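Local coordinates for protein peroxinectin A (Dictyostelium discoideum, PDB 6ERC) that oxidises phenolic donors, iodide and thiocyanate with hydrogen peroxide, as a secreted haem peroxidase, at residues 81-86 with 459-464; 292-297 with 390-395. All blocks are in the same frame, centred on the assembly; numbering follows the deposited sequence.

Interaction 1. Residues 81-86 with 459-464; sequences HNMALS and YEQFFR. With NA (sodium ion), chain K; HEM (protoporphyrin IX containing Fe), chain F.
M83 and F462 make a buried Met-aromatic contact that joins the loop after helix 70-80 to helix 452-467 in the helical haem-binding core of an animal haem peroxidase. The M83 chain leaves its CA beside the backbone N (chi1 -62°) and runs straight through chi2, which carries SD out to the ring, 3.5 Å from F462 CE1. SD meets the ring obliquely, 4.7 Å from the F462 centroid, with the two side chains crossing at about a right angle. The bend at chi3 then turns the methyl: CE stays beside F462 CE1 and also comes within 4.2 Å of Q461 CG. On the same helix, R464 forms a side-on salt bridge with E460, NE and NH1 each meeting one carboxylate oxygen. The loop that carries M83 also serves two bound groups. H81, predicted to be the proton acceptor, begins it, and the carbonyl oxygen of N82 lies 2.4 Å from the sodium ion, whose shell G147, Y149, D151 and N153 complete. At its other end the loop meets a haem propionate: S86 OG donates to O2D at 2.9 Å, while S86 N makes a weak bond to O1D of the same group.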
# COMPACT_ATOMS: atom_id res chain seq x y z
N HIS A 81 3.26 1.29 -1.35
CA HIS A 81 4.54 0.73 -1.76
C HIS A 81 5.61 1.80 -1.94
O HIS A 81 6.78 1.45 -2.14
CB HIS A 81 4.36 -0.07 -3.06
CG HIS A 81 3.53 -1.30 -2.90
ND1 HIS A 81 3.10 -2.05 -3.97
CD2 HIS A 81 3.06 -1.92 -1.79
CE1 HIS A 81 2.40 -3.08 -3.53
NE2 HIS A 81 2.35 -3.02 -2.21
N ASN A 82 5.25 3.08 -1.87
CA ASN A 82 6.21 4.17 -1.82
C ASN A 82 6.60 4.55 -0.40
O ASN A 82 7.42 5.46 -0.23
CB ASN A 82 5.66 5.41 -2.53
CG ASN A 82 5.90 5.39 -4.02
OD1 ASN A 82 6.97 5.77 -4.50
ND2 ASN A 82 4.89 4.96 -4.78
N MET A 83 6.04 3.90 0.62
CA MET A 83 6.15 4.42 1.98
C MET A 83 6.55 3.39 3.02
O MET A 83 7.36 3.71 3.90
CB MET A 83 4.81 5.06 2.37
CG MET A 83 4.41 6.24 1.50
SD MET A 83 2.82 6.96 1.97
CE MET A 83 3.20 7.57 3.61
N ALA A 84 6.02 2.17 2.97
CA ALA A 84 6.20 1.25 4.09
C ALA A 84 6.29 -0.19 3.61
O ALA A 84 5.58 -0.60 2.68
CB ALA A 84 5.05 1.38 5.10
N LEU A 85 7.16 -0.96 4.26
CA LEU A 85 7.22 -2.41 4.08
C LEU A 85 7.53 -3.05 5.42
O LEU A 85 8.57 -2.76 6.02
CB LEU A 85 8.27 -2.81 3.05
CG LEU A 85 8.44 -4.32 2.86
CD1 LEU A 85 7.22 -4.91 2.16
CD2 LEU A 85 9.71 -4.65 2.10
N SER A 86 6.65 -3.93 5.88
CA SER A 86 6.86 -4.67 7.13
C SER A 86 7.49 -6.01 6.78
O SER A 86 6.84 -7.06 6.76
CB SER A 86 5.55 -4.83 7.89
OG SER A 86 5.03 -3.57 8.25
N TYR A 459 -4.89 11.14 8.04
CA TYR A 459 -4.63 12.57 7.98
C TYR A 459 -3.32 12.92 8.66
O TYR A 459 -2.53 13.72 8.14
CB TYR A 459 -5.79 13.34 8.63
CG TYR A 459 -5.63 14.84 8.58
CD1 TYR A 459 -4.82 15.51 9.49
CD2 TYR A 459 -6.30 15.60 7.63
CE1 TYR A 459 -4.68 16.88 9.45
CE2 TYR A 459 -6.17 16.97 7.58
CZ TYR A 459 -5.36 17.61 8.50
OH TYR A 459 -5.22 18.98 8.45
N GLU A 460 -3.05 12.30 9.81
CA GLU A 460 -1.86 12.65 10.58
C GLU A 460 -0.59 12.21 9.87
O GLU A 460 0.43 12.91 9.94
CB GLU A 460 -1.96 12.02 11.97
CG GLU A 460 -0.97 12.59 12.99
CD GLU A 460 0.41 11.95 12.90
OE1 GLU A 460 0.52 10.84 12.35
OE2 GLU A 460 1.38 12.57 13.39
N GLN A 461 -0.63 11.07 9.18
CA GLN A 461 0.56 10.58 8.49
C GLN A 461 0.93 11.47 7.32
O GLN A 461 2.06 11.97 7.23
CB GLN A 461 0.34 9.14 8.03
CG GLN A 461 1.53 8.54 7.29
CD GLN A 461 2.78 8.52 8.14
OE1 GLN A 461 2.87 7.75 9.10
NE2 GLN A 461 3.74 9.37 7.81
N PHE A 462 -0.01 11.68 6.39
CA PHE A 462 0.32 12.39 5.16
C PHE A 462 0.63 13.86 5.40
O PHE A 462 1.28 14.49 4.56
CB PHE A 462 -0.82 12.23 4.15
CG PHE A 462 -0.86 10.88 3.50
CD1 PHE A 462 0.17 10.47 2.67
CD2 PHE A 462 -1.91 10.02 3.72
CE1 PHE A 462 0.14 9.23 2.07
CE2 PHE A 462 -1.95 8.77 3.12
CZ PHE A 462 -0.92 8.38 2.29
N PHE A 463 0.20 14.42 6.53
CA PHE A 463 0.68 15.75 6.89
C PHE A 463 2.18 15.74 7.11
O PHE A 463 2.89 16.67 6.71
CB PHE A 463 -0.04 16.25 8.14
CG PHE A 463 0.37 17.64 8.55
CD1 PHE A 463 1.44 17.83 9.40
CD2 PHE A 463 -0.32 18.74 8.07
CE1 PHE A 463 1.82 19.10 9.78
CE2 PHE A 463 0.05 20.01 8.45
CZ PHE A 463 1.12 20.20 9.30
N ARG A 464 2.69 14.67 7.74
CA ARG A 464 4.11 14.62 8.07
C ARG A 464 4.97 14.28 6.86
O ARG A 464 6.02 14.89 6.66
CB ARG A 464 4.35 13.63 9.21
CG ARG A 464 3.87 14.14 10.56
CD ARG A 464 4.22 13.20 11.70
NE ARG A 464 3.49 11.93 11.62
CZ ARG A 464 3.98 10.80 11.13
NH1 ARG A 464 3.22 9.71 11.11
NH2 ARG A 464 5.22 10.73 10.68
NA NA K . 9.85 5.66 -0.36
CHA HEM F . -0.01 -5.12 3.05
CHB HEM F . -1.88 -7.73 -0.57
CHC HEM F . -4.49 -3.87 -1.98
CHD HEM F . -2.79 -1.35 1.79
C1A HEM F . -0.34 -6.17 2.23
C2A HEM F . 0.09 -7.54 2.40
C3A HEM F . -0.43 -8.27 1.41
C4A HEM F . -1.19 -7.38 0.57
CMA HEM F . -0.24 -9.78 1.18
CAA HEM F . 0.97 -8.03 3.56
CBA HEM F . 0.10 -8.93 4.43
CGA HEM F . 0.66 -8.99 5.83
O1A HEM F . 0.70 -7.94 6.51
O2A HEM F . 1.05 -10.10 6.26
C1B HEM F . -2.72 -6.90 -1.26
C2B HEM F . -3.44 -7.27 -2.46
C3B HEM F . -4.16 -6.21 -2.86
C4B HEM F . -3.92 -5.13 -1.92
CMB HEM F . -3.33 -8.67 -3.09
CAB HEM F . -5.11 -6.06 -4.07
CBB HEM F . -5.41 -7.07 -4.89
C1C HEM F . -4.27 -2.85 -1.08
C2C HEM F . -4.87 -1.53 -1.11
C3C HEM F . -4.39 -0.83 -0.06
C4C HEM F . -3.48 -1.70 0.65
CMC HEM F . -5.87 -1.12 -2.21
CAC HEM F . -4.64 0.62 0.44
CBC HEM F . -5.44 1.52 -0.14
C1D HEM F . -1.86 -2.13 2.43
C2D HEM F . -1.01 -1.72 3.53
C3D HEM F . -0.26 -2.77 3.87
C4D HEM F . -0.58 -3.87 3.00
CMD HEM F . -1.04 -0.32 4.18
CAD HEM F . 0.81 -2.84 4.98
CBD HEM F . 2.05 -2.18 4.37
CGD HEM F . 3.32 -2.84 4.88
O1D HEM F . 3.73 -3.87 4.30
O2D HEM F . 3.92 -2.33 5.86
NA HEM F . -1.12 -6.11 1.10
NB HEM F . -3.04 -5.59 -0.96
NC HEM F . -3.43 -2.91 0.01
ND HEM F . -1.57 -3.45 2.13
FE HEM F . -2.25 -4.49 0.57

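Interaction 2. Residues 292-297 with 390-395. With HEM (protoporphyrin IX containing Fe), chain F.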
# COMPACT_ATOMS: atom_id res chain seq x y z
N VAL A 292 7.03 6.75 8.83
CA VAL A 292 5.69 6.20 8.88
C VAL A 292 5.37 5.74 10.30
O VAL A 292 6.24 5.24 11.03
CB VAL A 292 5.55 5.04 7.88
CG1 VAL A 292 4.18 4.36 8.01
CG2 VAL A 292 5.77 5.53 6.46
N SER A 293 4.11 5.91 10.70
CA SER A 293 3.66 5.45 12.00
C SER A 293 3.22 3.99 11.92
O SER A 293 2.71 3.53 10.90
CB SER A 293 2.50 6.30 12.52
OG SER A 293 1.33 6.06 11.76
N ASN A 294 3.43 3.27 13.02
CA ASN A 294 3.08 1.86 13.06
C ASN A 294 1.59 1.65 12.86
O ASN A 294 1.18 0.67 12.23
CB ASN A 294 3.53 1.25 14.39
CG ASN A 294 3.84 -0.23 14.27
OD1 ASN A 294 3.03 -1.01 13.78
ND2 ASN A 294 5.04 -0.61 14.71
N GLU A 295 0.77 2.56 13.37
CA GLU A 295 -0.68 2.41 13.23
C GLU A 295 -1.14 2.71 11.81
O GLU A 295 -2.13 2.13 11.35
CB GLU A 295 -1.40 3.33 14.22
CG GLU A 295 -1.08 3.06 15.69
CD GLU A 295 0.25 3.67 16.12
OE1 GLU A 295 1.01 4.13 15.24
OE2 GLU A 295 0.53 3.69 17.34
N PHE A 296 -0.43 3.60 11.11
CA PHE A 296 -0.82 3.96 9.74
C PHE A 296 -0.73 2.74 8.83
O PHE A 296 -1.72 2.35 8.20
CB PHE A 296 0.07 5.09 9.23
CG PHE A 296 -0.14 5.43 7.78
CD1 PHE A 296 -1.15 6.29 7.39
CD2 PHE A 296 0.69 4.89 6.80
CE1 PHE A 296 -1.34 6.60 6.05
CE2 PHE A 296 0.50 5.20 5.46
CZ PHE A 296 -0.51 6.06 5.09
N THR A 297 0.45 2.14 8.74
CA THR A 297 0.64 1.04 7.81
C THR A 297 0.02 -0.26 8.31
O THR A 297 -0.49 -1.05 7.51
CB THR A 297 2.14 0.84 7.54
OG1 THR A 297 2.31 -0.12 6.48
CG2 THR A 297 2.88 0.35 8.77
N HIS A 390 2.39 -6.49 16.04
CA HIS A 390 2.93 -5.17 16.35
C HIS A 390 2.44 -4.62 17.68
O HIS A 390 2.96 -3.60 18.14
CB HIS A 390 2.58 -4.17 15.25
CG HIS A 390 3.21 -4.48 13.93
ND1 HIS A 390 3.31 -3.54 12.92
CD2 HIS A 390 3.77 -5.61 13.44
CE1 HIS A 390 3.91 -4.09 11.87
NE2 HIS A 390 4.19 -5.34 12.16
N GLY A 391 1.46 -5.26 18.31
CA GLY A 391 0.94 -4.78 19.58
C GLY A 391 0.06 -3.56 19.44
O GLY A 391 0.11 -2.66 20.29
N ILE A 392 -0.75 -3.50 18.39
CA ILE A 392 -1.68 -2.38 18.23
C ILE A 392 -2.68 -2.40 19.39
O ILE A 392 -3.29 -3.45 19.66
CB ILE A 392 -2.41 -2.45 16.87
CG1 ILE A 392 -1.40 -2.33 15.72
CG2 ILE A 392 -3.49 -1.38 16.76
CD1 ILE A 392 -0.70 -0.98 15.62
N PRO A 393 -2.88 -1.29 20.10
CA PRO A 393 -3.82 -1.30 21.23
C PRO A 393 -5.22 -1.67 20.79
O PRO A 393 -5.53 -1.64 19.59
CB PRO A 393 -3.76 0.14 21.75
CG PRO A 393 -2.45 0.64 21.32
CD PRO A 393 -2.18 -0.00 19.99
N PRO A 394 -6.10 -2.02 21.73
CA PRO A 394 -7.50 -2.26 21.38
C PRO A 394 -8.19 -1.01 20.85
O PRO A 394 -7.73 0.12 21.04
CB PRO A 394 -8.13 -2.71 22.70
CG PRO A 394 -6.99 -3.25 23.49
CD PRO A 394 -5.81 -2.42 23.11
N TYR A 395 -9.32 -1.23 20.18
CA TYR A 395 -10.07 -0.16 19.53
C TYR A 395 -10.26 1.04 20.46
O TYR A 395 -9.89 2.16 20.14
CB TYR A 395 -11.41 -0.71 19.04
CG TYR A 395 -12.35 0.32 18.44
CD1 TYR A 395 -12.02 1.00 17.28
CD2 TYR A 395 -13.58 0.58 19.03
CE1 TYR A 395 -12.88 1.93 16.72
CE2 TYR A 395 -14.45 1.50 18.48
CZ TYR A 395 -14.10 2.17 17.33
OH TYR A 395 -14.96 3.10 16.79
CHA HEM F . -0.01 -5.12 3.05
CHB HEM F . -1.88 -7.73 -0.57
CHC HEM F . -4.49 -3.87 -1.98
CHD HEM F . -2.79 -1.35 1.79
C1A HEM F . -0.34 -6.17 2.23
C2A HEM F . 0.09 -7.54 2.40
C3A HEM F . -0.43 -8.27 1.41
C4A HEM F . -1.19 -7.38 0.57
CMA HEM F . -0.24 -9.78 1.18
CAA HEM F . 0.97 -8.03 3.56
CBA HEM F . 0.10 -8.93 4.43
CGA HEM F . 0.66 -8.99 5.83
O1A HEM F . 0.70 -7.94 6.51
O2A HEM F . 1.05 -10.10 6.26
C1B HEM F . -2.72 -6.90 -1.26
C2B HEM F . -3.44 -7.27 -2.46
C3B HEM F . -4.16 -6.21 -2.86
C4B HEM F . -3.92 -5.13 -1.92
CMB HEM F . -3.33 -8.67 -3.09
CAB HEM F . -5.11 -6.06 -4.07
CBB HEM F . -5.41 -7.07 -4.89
C1C HEM F . -4.27 -2.85 -1.08
C2C HEM F . -4.87 -1.53 -1.11
C3C HEM F . -4.39 -0.83 -0.06
C4C HEM F . -3.48 -1.70 0.65
CMC HEM F . -5.87 -1.12 -2.21
CAC HEM F . -4.64 0.62 0.44
CBC HEM F . -5.44 1.52 -0.14
C1D HEM F . -1.86 -2.13 2.43
C2D HEM F . -1.01 -1.72 3.53
C3D HEM F . -0.26 -2.77 3.87
C4D HEM F . -0.58 -3.87 3.00
CMD HEM F . -1.04 -0.32 4.18
CAD HEM F . 0.81 -2.84 4.98
CBD HEM F . 2.05 -2.18 4.37
CGD HEM F . 3.32 -2.84 4.88
O1D HEM F . 3.73 -3.87 4.30
O2D HEM F . 3.92 -2.33 5.86
NA HEM F . -1.12 -6.11 1.10
NB HEM F . -3.04 -5.59 -0.96
NC HEM F . -3.43 -2.91 0.01
ND HEM F . -1.57 -3.45 2.13
FE HEM F . -2.25 -4.49 0.57
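N294 and H390 face each other with their flat groups almost perpendicular, the amide plane turned 86° from the imidazole. N294, in the first turn of helix 294-300, swings CG to the far side from its own N (chi1 -152°), which carries OD1 across to the loop after helix 379-390. There H390 ND1 donates to OD1 over 2.7 Å. The N-H comes in on a lone pair, in the carbonyl plane; OD1 lies somewhat out of the ring plane of H390, and the bond is bent at the hydrogen (148°). Each group is also held at its other end: N294 ND2 pairs with E141 and Q142, and H390 NE2 with T119.

Next to this polar pair lies an apolar one. I392 extends CD1 obliquely across the base of the E295 side chain, 4.1 Å from E295 CG, while the E295 chain bends at chi2 and its carboxylate goes to the backbone nitrogens of L29 and A30. Between H390 and I392, G391 takes a positive phi as the chain leaves helix 379-390.

S293 is the N-cap of helix 294-300, its OG accepting from F296 N at 3.1 Å. Almost one turn beyond N294, T297 OG1 donates to haem O2D at 2.8 Å, and the same helix thereby meets both H390 and a haem propionate.

Because ND1 carries the proton that N294 OD1 accepts, a neutral H390 would have to use NE2 as an acceptor, which would fit T119 OG1 as its donor. Whatever the charge on H390, the partners at both ends of the amide and of the imidazole are consistent with a set orientation of each buried group.

Both contacts are buried, interaction 1 nearer the centre of the chain, and they work as neighbours round the same haem propionate. S86 of the first and T297 of the second bring hydroxyls to one oxygen of it, and the A84 methyl packs against T297 OG1. Helix 452-467 lies against helix 294-300: Q461 OE1 is 2.7 Å from S293 N, a probable hydrogen bond, and Q461 CB packs on the F296 ring. Their chemistry differs. Across 81-86 and 459-464 the meeting is sulfur with aromatic carbon and no hydrogen bond, whereas 292-297 and 390-395 are joined by a directional amide-imidazole bond beside one apolar approach of I392 to E295.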